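Local structure of 2-polyprenyl-6-methoxyphenol hydroxylase-like FAD-dependent oxidoreductase (Streptomyces sp. NRRL 11266, 6UI5) at residues A[13-18]-A[103-108]; A[22-27]-A[55-60]; A[280-285]-A[301-306]. The protein is an FAD-dependent oxidoreductase related to aromatic-ring hydroxylases, and binds flavin-adenine dinucleotide in a Rossmann-type domain. All blocks are in the same frame, centred on the assembly; numbering follows the deposited sequence.

Contact 1. Residues A[13-18]-A[103-108]. With FAD (flavin-adenine dinucleotide), chain C.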
loop_
_atom_site.group_PDB
_atom_site.type_symbol
_atom_site.label_atom_id
_atom_site.label_comp_id
_atom_site.label_asym_id
_atom_site.label_seq_id
_atom_site.Cartn_x
_atom_site.Cartn_y
_atom_site.Cartn_z
ATOM N N ALA A 13 -12.464 25.335 -12.107
ATOM C CA ALA A 13 -11.596 26.012 -11.160
ATOM C C ALA A 13 -11.823 27.515 -11.193
ATOM O O ALA A 13 -12.254 28.117 -10.201
ATOM C CB ALA A 13 -10.142 25.661 -11.485
ATOM N N GLY A 14 -11.576 28.131 -12.353
ATOM C CA GLY A 14 -11.668 29.581 -12.445
ATOM C C GLY A 14 -13.087 30.089 -12.311
ATOM O O GLY A 14 -13.321 31.149 -11.729
ATOM N N LEU A 15 -14.052 29.355 -12.867
ATOM C CA LEU A 15 -15.452 29.751 -12.748
ATOM C C LEU A 15 -15.858 29.775 -11.282
ATOM O O LEU A 15 -16.300 30.806 -10.744
ATOM C CB LEU A 15 -16.338 28.768 -13.538
ATOM C CG LEU A 15 -16.542 29.006 -15.022
ATOM C CD1 LEU A 15 -17.143 27.795 -15.810
ATOM C CD2 LEU A 15 -17.437 30.225 -15.108
ATOM N N MET A 16 -15.665 28.636 -10.619
ATOM C CA MET A 16 -16.033 28.470 -9.223
ATOM C C MET A 16 -15.379 29.536 -8.347
ATOM O O MET A 16 -16.012 30.072 -7.431
ATOM C CB MET A 16 -15.678 27.041 -8.773
ATOM C CG MET A 16 -15.867 26.812 -7.320
ATOM S SD MET A 16 -17.582 27.179 -6.850
ATOM C CE MET A 16 -18.622 25.781 -7.163
ATOM N N LEU A 17 -14.148 29.913 -8.662
ATOM C CA LEU A 17 -13.470 30.920 -7.852
ATOM C C LEU A 17 -14.064 32.296 -8.088
ATOM O O LEU A 17 -14.327 33.039 -7.135
ATOM C CB LEU A 17 -11.960 30.908 -8.145
ATOM C CG LEU A 17 -11.093 32.052 -7.634
ATOM C CD1 LEU A 17 -11.105 32.067 -6.074
ATOM C CD2 LEU A 17 -9.657 31.853 -8.144
ATOM N N ALA A 18 -14.287 32.648 -9.356
ATOM C CA ALA A 18 -14.903 33.934 -9.657
ATOM C C ALA A 18 -16.221 34.069 -8.924
ATOM O O ALA A 18 -16.580 35.163 -8.471
ATOM C CB ALA A 18 -15.117 34.110 -11.170
ATOM N N VAL A 103 -24.167 25.923 -14.981
ATOM C CA VAL A 103 -24.743 26.589 -13.812
ATOM C C VAL A 103 -23.727 27.537 -13.182
ATOM O O VAL A 103 -24.110 28.564 -12.602
ATOM C CB VAL A 103 -25.317 25.604 -12.765
ATOM C CG1 VAL A 103 -26.311 24.638 -13.400
ATOM C CG2 VAL A 103 -24.235 24.870 -12.049
ATOM N N LEU A 104 -22.424 27.257 -13.311
ATOM C CA LEU A 104 -21.477 28.202 -12.726
ATOM C C LEU A 104 -21.275 29.447 -13.598
ATOM O O LEU A 104 -21.071 30.547 -13.059
ATOM C CB LEU A 104 -20.146 27.523 -12.432
ATOM C CG LEU A 104 -20.231 26.237 -11.612
ATOM C CD1 LEU A 104 -19.023 25.332 -11.901
ATOM C CD2 LEU A 104 -20.357 26.506 -10.063
ATOM N N ILE A 105 -21.336 29.311 -14.930
ATOM C CA ILE A 105 -21.373 30.509 -15.765
ATOM C C ILE A 105 -22.600 31.341 -15.424
ATOM O O ILE A 105 -22.529 32.573 -15.329
ATOM C CB ILE A 105 -21.339 30.139 -17.262
ATOM C CG1 ILE A 105 -20.020 29.460 -17.640
ATOM C CG2 ILE A 105 -21.601 31.386 -18.107
ATOM C CD1 ILE A 105 -20.046 28.816 -19.044
ATOM N N ASP A 106 -23.744 30.685 -15.227
ATOM C CA ASP A 106 -24.945 31.416 -14.835
ATOM C C ASP A 106 -24.736 32.149 -13.522
ATOM O O ASP A 106 -24.963 33.362 -13.433
ATOM C CB ASP A 106 -26.130 30.470 -14.719
ATOM C CG ASP A 106 -26.742 30.143 -16.054
ATOM O OD1 ASP A 106 -26.363 30.763 -17.078
ATOM O OD2 ASP A 106 -27.615 29.252 -16.073
ATOM N N ARG A 107 -24.299 31.422 -12.484
ATOM C CA ARG A 107 -24.113 32.053 -11.178
ATOM C C ARG A 107 -23.091 33.175 -11.256
ATOM O O ARG A 107 -23.256 34.215 -10.601
ATOM C CB ARG A 107 -23.688 31.025 -10.132
ATOM C CG ARG A 107 -23.277 31.651 -8.816
ATOM C CD ARG A 107 -24.490 32.165 -8.078
ATOM N NE ARG A 107 -25.440 31.085 -7.861
ATOM C CZ ARG A 107 -25.486 30.330 -6.764
ATOM N NH1 ARG A 107 -24.634 30.537 -5.726
ATOM N NH2 ARG A 107 -26.397 29.358 -6.718
ATOM N N ALA A 108 -22.061 33.007 -12.090
ATOM C CA ALA A 108 -21.049 34.048 -12.216
ATOM C C ALA A 108 -21.643 35.333 -12.791
ATOM O O ALA A 108 -21.379 36.434 -12.283
ATOM C CB ALA A 108 -19.891 33.542 -13.074
HETATM P PA FAD C . -9.389 23.389 -17.591
HETATM O O1A FAD C . -10.625 22.517 -17.569
HETATM O O2A FAD C . -8.361 22.741 -18.502
HETATM O O5B FAD C . -9.774 24.961 -17.950
HETATM C C5B FAD C . -8.743 25.902 -18.203
HETATM C C4B FAD C . -9.339 27.064 -19.062
HETATM O O4B FAD C . -8.507 28.063 -19.228
HETATM C C3B FAD C . -9.646 26.557 -20.491
HETATM O O3B FAD C . -10.830 27.093 -20.893
HETATM C C2B FAD C . -8.483 27.109 -21.339
HETATM O O2B FAD C . -8.911 27.092 -22.762
HETATM C C1B FAD C . -8.371 28.314 -20.852
HETATM N N9A FAD C . -7.085 28.961 -21.022
HETATM C C8A FAD C . -5.869 28.369 -21.016
HETATM N N7A FAD C . -4.936 29.337 -21.131
HETATM C C5A FAD C . -5.579 30.529 -21.185
HETATM C C6A FAD C . -5.126 31.838 -21.298
HETATM N N6A FAD C . -3.865 32.555 -21.414
HETATM N N1A FAD C . -5.992 32.854 -21.338
HETATM C C2A FAD C . -7.320 32.618 -21.257
HETATM N N3A FAD C . -7.763 31.334 -21.131
HETATM C C4A FAD C . -6.900 30.295 -21.099
HETATM N N1 FAD C . -12.677 15.181 -14.590
HETATM C C2 FAD C . -13.571 14.365 -13.718
HETATM O O2 FAD C . -13.985 14.784 -12.687
HETATM N N3 FAD C . -13.952 12.995 -14.165
HETATM C C4 FAD C . -13.444 12.487 -15.441
HETATM O O4 FAD C . -13.730 11.403 -15.825
HETATM C C4X FAD C . -12.539 13.340 -16.296
HETATM N N5 FAD C . -12.067 12.778 -17.540
HETATM C C5X FAD C . -11.163 13.587 -18.396
HETATM C C6 FAD C . -10.708 13.032 -19.594
HETATM C C7 FAD C . -9.867 13.768 -20.420
HETATM C C7M FAD C . -9.539 12.915 -21.637
HETATM C C8 FAD C . -9.466 15.068 -20.075
HETATM C C8M FAD C . -8.540 15.805 -21.051
HETATM C C9 FAD C . -9.921 15.630 -18.869
HETATM C C9A FAD C . -10.772 14.894 -18.011
HETATM N N10 FAD C . -11.262 15.477 -16.704
HETATM C C10 FAD C . -12.156 14.677 -15.872
HETATM C "C1'" FAD C . -10.869 16.855 -16.349
HETATM C "C2'" FAD C . -10.144 17.120 -15.017
HETATM O "O2'" FAD C . -11.022 17.178 -13.954
HETATM C "C3'" FAD C . -9.509 18.509 -15.033
HETATM O "O3'" FAD C . -8.653 18.572 -13.936
HETATM C "C4'" FAD C . -10.484 19.695 -14.888
HETATM O "O4'" FAD C . -11.456 19.769 -15.892
HETATM C "C5'" FAD C . -9.577 20.924 -15.024
HETATM O "O5'" FAD C . -10.203 22.071 -14.521
HETATM P P FAD C . -9.474 23.547 -14.659
HETATM O O1P FAD C . -10.539 24.619 -14.654
HETATM O O2P FAD C . -8.385 23.804 -13.635
HETATM O O3P FAD C . -8.672 23.484 -16.104
#
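Leu-15 and Met-16 carry helix 12-22 onto Leu-104 and Ile-105 of helix 97-110. The two helical segments run in roughly the same direction, 33° apart, with their axes 9.1 Å apart at closest. At the start of 13-18, Ala-13 faces away from the neighbouring helix and gives its backbone N to FAD O1P, a hydrogen bond of 3.3 Å; its methyl is small enough to lie against the same phosphate. Gly-14 is consistent with the last glycine of a GxGxxG pattern, where the lack of a side chain lets the helix start lie close to the dinucleotide. Leu-15 then turns to the other helix: its CB sits 4.2 Å from Leu-104 CB, and both its branches rest on one methylene, with CD2 3.7 Å from Ile-105 CG1 and CD1 only slightly farther. Leu-15 also reaches Leu-30 of strand 28-31, so this branched apolar chain touches both the second helix and the sheet. Met-16 leaves its helix with CG anti to the backbone N (chi1 173°), then bends at chi2 and chi3. This hook brings CE to 3.5 Å from Leu-104 CD2, a reach that suits an unbranched, flexible thioether. No hydrogen bond crosses between the segments. Side-by-side helices over a parallel sheet, one beginning at a phosphate, are typical of the Rossmann-type dinucleotide-binding fold.

Contact 2. Residues A[22-27]-A[55-60]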
loop_
_atom_site.group_PDB
_atom_site.type_symbol
_atom_site.label_atom_id
_atom_site.label_comp_id
_atom_site.label_asym_id
_atom_site.label_seq_id
_atom_site.Cartn_x
_atom_site.Cartn_y
_atom_site.Cartn_z
ATOM N N ALA A 22 -16.998 36.890 -6.231
ATOM C CA ALA A 22 -18.054 37.842 -6.553
ATOM C C ALA A 22 -19.193 37.782 -5.554
ATOM O O ALA A 22 -19.838 38.804 -5.291
ATOM C CB ALA A 22 -18.601 37.579 -7.954
ATOM N N MET A 23 -19.479 36.597 -5.009
ATOM C CA MET A 23 -20.485 36.528 -3.956
ATOM C C MET A 23 -20.088 37.363 -2.743
ATOM O O MET A 23 -20.961 37.745 -1.953
ATOM C CB MET A 23 -20.732 35.080 -3.554
ATOM C CG MET A 23 -19.698 34.509 -2.560
ATOM S SD MET A 23 -20.160 32.812 -2.139
ATOM C CE MET A 23 -20.700 32.268 -3.785
ATOM N N ARG A 24 -18.796 37.675 -2.595
ATOM C CA ARG A 24 -18.298 38.523 -1.523
ATOM C C ARG A 24 -17.961 39.938 -2.008
ATOM O O ARG A 24 -17.155 40.635 -1.379
ATOM C CB ARG A 24 -17.088 37.856 -0.852
ATOM C CG ARG A 24 -17.349 36.365 -0.446
ATOM C CD ARG A 24 -16.216 35.740 0.382
ATOM N NE ARG A 24 -16.653 34.496 1.012
ATOM C CZ ARG A 24 -16.688 33.324 0.384
ATOM N NH1 ARG A 24 -16.296 33.265 -0.886
ATOM N NH2 ARG A 24 -17.082 32.208 1.017
ATOM N N ASP A 25 -18.559 40.376 -3.116
ATOM C CA ASP A 25 -18.417 41.752 -3.593
ATOM C C ASP A 25 -16.955 42.134 -3.842
ATOM O O ASP A 25 -16.572 43.293 -3.690
ATOM C CB ASP A 25 -19.077 42.734 -2.617
ATOM C CG ASP A 25 -20.565 42.448 -2.407
ATOM O OD1 ASP A 25 -21.160 41.673 -3.193
ATOM O OD2 ASP A 25 -21.143 43.011 -1.458
ATOM N N VAL A 26 -16.121 41.172 -4.199
ATOM C CA VAL A 26 -14.765 41.428 -4.677
ATOM C C VAL A 26 -14.832 41.531 -6.196
ATOM O O VAL A 26 -15.289 40.579 -6.844
ATOM C CB VAL A 26 -13.789 40.308 -4.260
ATOM C CG1 VAL A 26 -12.478 40.422 -5.033
ATOM C CG2 VAL A 26 -13.532 40.336 -2.769
ATOM N N PRO A 27 -14.390 42.636 -6.798
ATOM C CA PRO A 27 -14.495 42.776 -8.261
ATOM C C PRO A 27 -13.608 41.744 -8.942
ATOM O O PRO A 27 -12.393 41.709 -8.720
ATOM C CB PRO A 27 -14.004 44.208 -8.512
ATOM C CG PRO A 27 -13.037 44.466 -7.395
ATOM C CD PRO A 27 -13.553 43.695 -6.198
ATOM N N ASP A 55 -23.038 22.194 -2.702
ATOM C CA ASP A 55 -24.215 22.386 -1.855
ATOM C C ASP A 55 -24.084 23.649 -1.016
ATOM O O ASP A 55 -25.059 24.374 -0.810
ATOM C CB ASP A 55 -24.420 21.175 -0.957
ATOM C CG ASP A 55 -25.608 20.356 -1.355
ATOM O OD1 ASP A 55 -26.488 20.891 -2.072
ATOM O OD2 ASP A 55 -25.673 19.182 -0.935
ATOM N N GLN A 56 -22.874 23.936 -0.544
ATOM C CA GLN A 56 -22.602 25.148 0.215
ATOM C C GLN A 56 -22.975 26.421 -0.530
ATOM O O GLN A 56 -22.993 27.495 0.090
ATOM C CB GLN A 56 -21.112 25.154 0.599
ATOM C CG GLN A 56 -20.821 24.194 1.767
ATOM C CD GLN A 56 -19.360 24.055 2.063
ATOM O OE1 GLN A 56 -18.973 23.105 2.750
ATOM N NE2 GLN A 56 -18.514 24.988 1.534
ATOM N N ARG A 57 -23.277 26.344 -1.836
ATOM C CA ARG A 57 -23.620 27.549 -2.580
ATOM C C ARG A 57 -24.912 27.361 -3.370
ATOM O O ARG A 57 -25.182 28.118 -4.329
ATOM C CB ARG A 57 -22.442 27.949 -3.475
ATOM C CG ARG A 57 -21.121 27.925 -2.686
ATOM C CD ARG A 57 -20.761 29.281 -2.117
ATOM N NE ARG A 57 -19.459 29.296 -1.434
ATOM C CZ ARG A 57 -19.322 29.187 -0.120
ATOM N NH1 ARG A 57 -20.412 29.082 0.652
ATOM N NH2 ARG A 57 -18.092 29.226 0.397
ATOM N N GLY A 58 -25.721 26.375 -2.975
ATOM C CA GLY A 58 -26.990 26.147 -3.644
ATOM C C GLY A 58 -26.888 25.648 -5.070
ATOM O O GLY A 58 -27.892 25.659 -5.787
ATOM N N LEU A 59 -25.711 25.208 -5.504
ATOM C CA LEU A 59 -25.497 24.787 -6.878
ATOM C C LEU A 59 -25.686 23.294 -7.099
ATOM O O LEU A 59 -25.622 22.851 -8.244
ATOM C CB LEU A 59 -24.093 25.186 -7.331
ATOM C CG LEU A 59 -23.779 26.668 -7.145
ATOM C CD1 LEU A 59 -22.282 26.899 -7.124
ATOM C CD2 LEU A 59 -24.421 27.473 -8.262
ATOM N N ALA A 60 -25.929 22.507 -6.058
ATOM C CA ALA A 60 -25.975 21.054 -6.229
ATOM C C ALA A 60 -27.382 20.573 -6.579
ATOM O O ALA A 60 -27.574 19.903 -7.597
ATOM C CB ALA A 60 -25.456 20.338 -4.963
#
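Met-23 and Arg-57 form the tight part of this contact between two helix ends. The thioether lies across the arginine chain at about a right angle, with Met-23 CE 3.4 Å from Arg-57 CD and Met-23 SD 3.6 Å from the same carbon. Two torsions make the meeting possible. Met-23 holds CG between its backbone N and carbonyl carbon, the crowded position (chi1 82°), and Arg-57 is bent at chi2 (-94°). A long, flexible apolar chain suits a neighbour that is aliphatic up to CD and charged beyond it.

Arg-24 approaches from the same loop with an extended chain, and its NH2 comes 3.2 Å from Arg-57 NH2. The guanidinium planes stand 78° apart, with Arg-57 NH2 at the edge of the Arg-24 group. Both nitrogens are donors, so no hydrogen bond links them.

Away from these side chains the segments separate: even the nearest CA atoms, those of Met-23 and Arg-57, are 9.6 Å apart. The outer side consists of two turns where exposed residues with positive phi, Asp-25 and Gly-58, each close a Schellman motif that ends a helix. Glycine adopts such a backbone easily.

Partners outside the segments settle the polar ends. Glu-20 forms salt bridges to both arginines, OE1 with Arg-57 NE and OE2 with Arg-24 NH1, while Arg-24 NH2 bonds to Gly-428 O and Arg-57 NH2 to Pro-470 O. The closeness of the two arginines therefore probably depends on the shared carboxylate of Glu-20 to balance their charge, with the carbonyl acceptors taking up the NH2 groups that face each other.

Contact 3. Residues A[280-285]-A[301-306]. With FAD (flavin-adenine dinucleotide), chain C.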
loop_
_atom_site.group_PDB
_atom_site.type_symbol
_atom_site.label_atom_id
_atom_site.label_comp_id
_atom_site.label_asym_id
_atom_site.label_seq_id
_atom_site.Cartn_x
_atom_site.Cartn_y
_atom_site.Cartn_z
ATOM N N PHE A 280 -1.473 33.322 -7.641
ATOM C CA PHE A 280 -1.842 31.972 -7.231
ATOM C C PHE A 280 -2.147 31.147 -8.462
ATOM O O PHE A 280 -2.236 31.667 -9.587
ATOM C CB PHE A 280 -3.058 31.967 -6.296
ATOM C CG PHE A 280 -2.874 32.793 -5.068
ATOM C CD1 PHE A 280 -2.963 34.168 -5.121
ATOM C CD2 PHE A 280 -2.599 32.206 -3.866
ATOM C CE1 PHE A 280 -2.807 34.933 -3.989
ATOM C CE2 PHE A 280 -2.441 32.977 -2.719
ATOM C CZ PHE A 280 -2.543 34.334 -2.786
ATOM N N ILE A 281 -2.316 29.843 -8.239
ATOM C CA ILE A 281 -2.748 28.948 -9.304
ATOM C C ILE A 281 -3.623 27.880 -8.678
ATOM O O ILE A 281 -3.545 27.611 -7.479
ATOM C CB ILE A 281 -1.581 28.300 -10.080
ATOM C CG1 ILE A 281 -0.623 27.602 -9.137
ATOM C CG2 ILE A 281 -0.846 29.329 -10.937
ATOM C CD1 ILE A 281 0.295 26.657 -9.861
ATOM N N ALA A 282 -4.454 27.255 -9.507
ATOM C CA ALA A 282 -5.483 26.366 -8.992
ATOM C C ALA A 282 -5.924 25.426 -10.102
ATOM O O ALA A 282 -5.674 25.671 -11.286
ATOM C CB ALA A 282 -6.674 27.158 -8.438
ATOM N N GLY A 283 -6.582 24.345 -9.693
ATOM C CA GLY A 283 -7.050 23.351 -10.636
ATOM C C GLY A 283 -5.919 22.691 -11.393
ATOM O O GLY A 283 -4.891 22.317 -10.819
ATOM N N ASP A 284 -6.111 22.548 -12.717
ATOM C CA ASP A 284 -5.157 21.803 -13.536
ATOM C C ASP A 284 -3.825 22.515 -13.639
ATOM O O ASP A 284 -2.780 21.856 -13.699
ATOM C CB ASP A 284 -5.723 21.552 -14.928
ATOM C CG ASP A 284 -6.275 20.151 -15.069
ATOM O OD1 ASP A 284 -6.463 19.492 -14.009
ATOM O OD2 ASP A 284 -6.516 19.714 -16.221
ATOM N N ALA A 285 -3.833 23.849 -13.633
ATOM C CA ALA A 285 -2.578 24.591 -13.520
ATOM C C ALA A 285 -1.774 24.212 -12.269
ATOM O O ALA A 285 -0.550 24.369 -12.258
ATOM C CB ALA A 285 -2.869 26.093 -13.527
ATOM N N ILE A 301 -12.527 22.270 -7.816
ATOM C CA ILE A 301 -13.509 23.032 -7.063
ATOM C C ILE A 301 -13.000 23.273 -5.641
ATOM O O ILE A 301 -13.089 24.390 -5.116
ATOM C CB ILE A 301 -14.856 22.292 -7.089
ATOM C CG1 ILE A 301 -15.366 22.181 -8.528
ATOM C CG2 ILE A 301 -15.863 23.025 -6.266
ATOM C CD1 ILE A 301 -15.995 23.454 -9.006
ATOM N N GLY A 302 -12.416 22.236 -5.025
ATOM C CA GLY A 302 -11.789 22.384 -3.710
ATOM C C GLY A 302 -10.773 23.502 -3.664
ATOM O O GLY A 302 -10.743 24.276 -2.710
ATOM N N ASP A 303 -9.958 23.635 -4.720
ATOM C CA ASP A 303 -8.959 24.699 -4.753
ATOM C C ASP A 303 -9.625 26.068 -4.648
ATOM O O ASP A 303 -9.199 26.933 -3.872
ATOM C CB ASP A 303 -8.131 24.616 -6.044
ATOM C CG ASP A 303 -7.039 23.541 -6.015
ATOM O OD1 ASP A 303 -6.743 22.958 -4.953
ATOM O OD2 ASP A 303 -6.447 23.302 -7.090
ATOM N N ALA A 304 -10.682 26.281 -5.430
ATOM C CA ALA A 304 -11.300 27.599 -5.490
ATOM C C ALA A 304 -12.054 27.907 -4.210
ATOM O O ALA A 304 -12.067 29.058 -3.744
ATOM C CB ALA A 304 -12.249 27.690 -6.698
ATOM N N VAL A 305 -12.731 26.906 -3.653
ATOM C CA VAL A 305 -13.470 27.145 -2.421
ATOM C C VAL A 305 -12.504 27.524 -1.307
ATOM O O VAL A 305 -12.748 28.472 -0.556
ATOM C CB VAL A 305 -14.335 25.918 -2.091
ATOM C CG1 VAL A 305 -14.986 26.046 -0.726
ATOM C CG2 VAL A 305 -15.417 25.759 -3.186
ATOM N N ASN A 306 -11.340 26.866 -1.262
ATOM C CA ASN A 306 -10.314 27.248 -0.297
ATOM C C ASN A 306 -9.823 28.672 -0.530
ATOM O O ASN A 306 -9.728 29.461 0.410
ATOM C CB ASN A 306 -9.147 26.275 -0.360
ATOM C CG ASN A 306 -8.150 26.513 0.766
ATOM O OD1 ASN A 306 -7.448 27.522 0.777
ATOM N ND2 ASN A 306 -8.108 25.599 1.738
HETATM P PA FAD C . -9.389 23.389 -17.591
HETATM O O1A FAD C . -10.625 22.517 -17.569
HETATM O O2A FAD C . -8.361 22.741 -18.502
HETATM O O5B FAD C . -9.774 24.961 -17.950
HETATM C C5B FAD C . -8.743 25.902 -18.203
HETATM C C4B FAD C . -9.339 27.064 -19.062
HETATM O O4B FAD C . -8.507 28.063 -19.228
HETATM C C3B FAD C . -9.646 26.557 -20.491
HETATM O O3B FAD C . -10.830 27.093 -20.893
HETATM C C2B FAD C . -8.483 27.109 -21.339
HETATM O O2B FAD C . -8.911 27.092 -22.762
HETATM C C1B FAD C . -8.371 28.314 -20.852
HETATM N N9A FAD C . -7.085 28.961 -21.022
HETATM C C8A FAD C . -5.869 28.369 -21.016
HETATM N N7A FAD C . -4.936 29.337 -21.131
HETATM C C5A FAD C . -5.579 30.529 -21.185
HETATM C C6A FAD C . -5.126 31.838 -21.298
HETATM N N6A FAD C . -3.865 32.555 -21.414
HETATM N N1A FAD C . -5.992 32.854 -21.338
HETATM C C2A FAD C . -7.320 32.618 -21.257
HETATM N N3A FAD C . -7.763 31.334 -21.131
HETATM C C4A FAD C . -6.900 30.295 -21.099
HETATM N N1 FAD C . -12.677 15.181 -14.590
HETATM C C2 FAD C . -13.571 14.365 -13.718
HETATM O O2 FAD C . -13.985 14.784 -12.687
HETATM N N3 FAD C . -13.952 12.995 -14.165
HETATM C C4 FAD C . -13.444 12.487 -15.441
HETATM O O4 FAD C . -13.730 11.403 -15.825
HETATM C C4X FAD C . -12.539 13.340 -16.296
HETATM N N5 FAD C . -12.067 12.778 -17.540
HETATM C C5X FAD C . -11.163 13.587 -18.396
HETATM C C6 FAD C . -10.708 13.032 -19.594
HETATM C C7 FAD C . -9.867 13.768 -20.420
HETATM C C7M FAD C . -9.539 12.915 -21.637
HETATM C C8 FAD C . -9.466 15.068 -20.075
HETATM C C8M FAD C . -8.540 15.805 -21.051
HETATM C C9 FAD C . -9.921 15.630 -18.869
HETATM C C9A FAD C . -10.772 14.894 -18.011
HETATM N N10 FAD C . -11.262 15.477 -16.704
HETATM C C10 FAD C . -12.156 14.677 -15.872
HETATM C "C1'" FAD C . -10.869 16.855 -16.349
HETATM C "C2'" FAD C . -10.144 17.120 -15.017
HETATM O "O2'" FAD C . -11.022 17.178 -13.954
HETATM C "C3'" FAD C . -9.509 18.509 -15.033
HETATM O "O3'" FAD C . -8.653 18.572 -13.936
HETATM C "C4'" FAD C . -10.484 19.695 -14.888
HETATM O "O4'" FAD C . -11.456 19.769 -15.892
HETATM C "C5'" FAD C . -9.577 20.924 -15.024
HETATM O "O5'" FAD C . -10.203 22.071 -14.521
HETATM P P FAD C . -9.474 23.547 -14.659
HETATM O O1P FAD C . -10.539 24.619 -14.654
HETATM O O2P FAD C . -8.385 23.804 -13.635
HETATM O O3P FAD C . -8.672 23.484 -16.104
#
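With its CG anti to the carbonyl carbon (chi1 -79°) and its carboxylate turned only slightly at chi2, Asp-303 extends from helix 295-316 to the backbone of Gly-283. Gly-283 and Asp-284 fit the GD fingerprint of flavin-dependent aromatic hydroxylases, placed just after strand 279-281, the edge strand of the parallel sheet in the FAD-binding domain. Gly-283 N donates to Asp-303 OD2 over 2.8 Å, with an N-H...O angle of 151°; the bond falls on the anti lone pair of OD2, the one directed away from OD1. Beside this bond the methyl of Ala-282 rests on the aspartate stem, CB to CB 3.8 Å, a fit that calls for a small residue where strand and helix come close.

Aspartate suits the helix position because a short carboxylate offers two acceptor oxygens, so one buried residue can meet the Gly-283 amide and His-287 NE2 with OD2, both by hydrogen bonds, and Arg-331 of helix 325-346 with OD1 in a salt bridge. This positive partner would probably favour the charged carboxylate. Asp-303 is thus a second-shell residue, holding the turn that meets the cofactor without touching FAD itself.

Glycine suits the turn for two reasons. Its phi is positive, and the absence of a side chain lets the phosphate come close, with Gly-283 CA 3.3 Å from FAD O2P. Ribityl O3' lies beside the Asp-284 carboxylate, although the modelled separation is too short to be trusted. The backbone adds a well-formed bond: Asp-284 N meets FAD O2P at 2.8 Å, nearly straight (170°).

Contacts 1 and 3 hold the same FAD phosphate by two backbone amides, that of Ala-13 reaching O1P and that of Asp-284 reaching O2P. Their centres are 12 Å apart, and helix 12-22 of contact 1 packs against helix 295-316 of contact 3: Ala-304 CB lies 3.5 Å from Ala-13 O, while Met-16 CB touches Ile-301 CD1 at 3.6 Å. Contact 2 includes the C-terminal end of helix 12-22, away from the cofactor. Its centre is 9 Å from that of contact 1, and they meet through Arg-107 NH1 and Arg-57 O, 2.8 Å apart, and through Leu-59, whose CD1 packs 3.5 Å from Leu-104 CD2. Contacts 2 and 3, 15 Å apart between centres, do not touch.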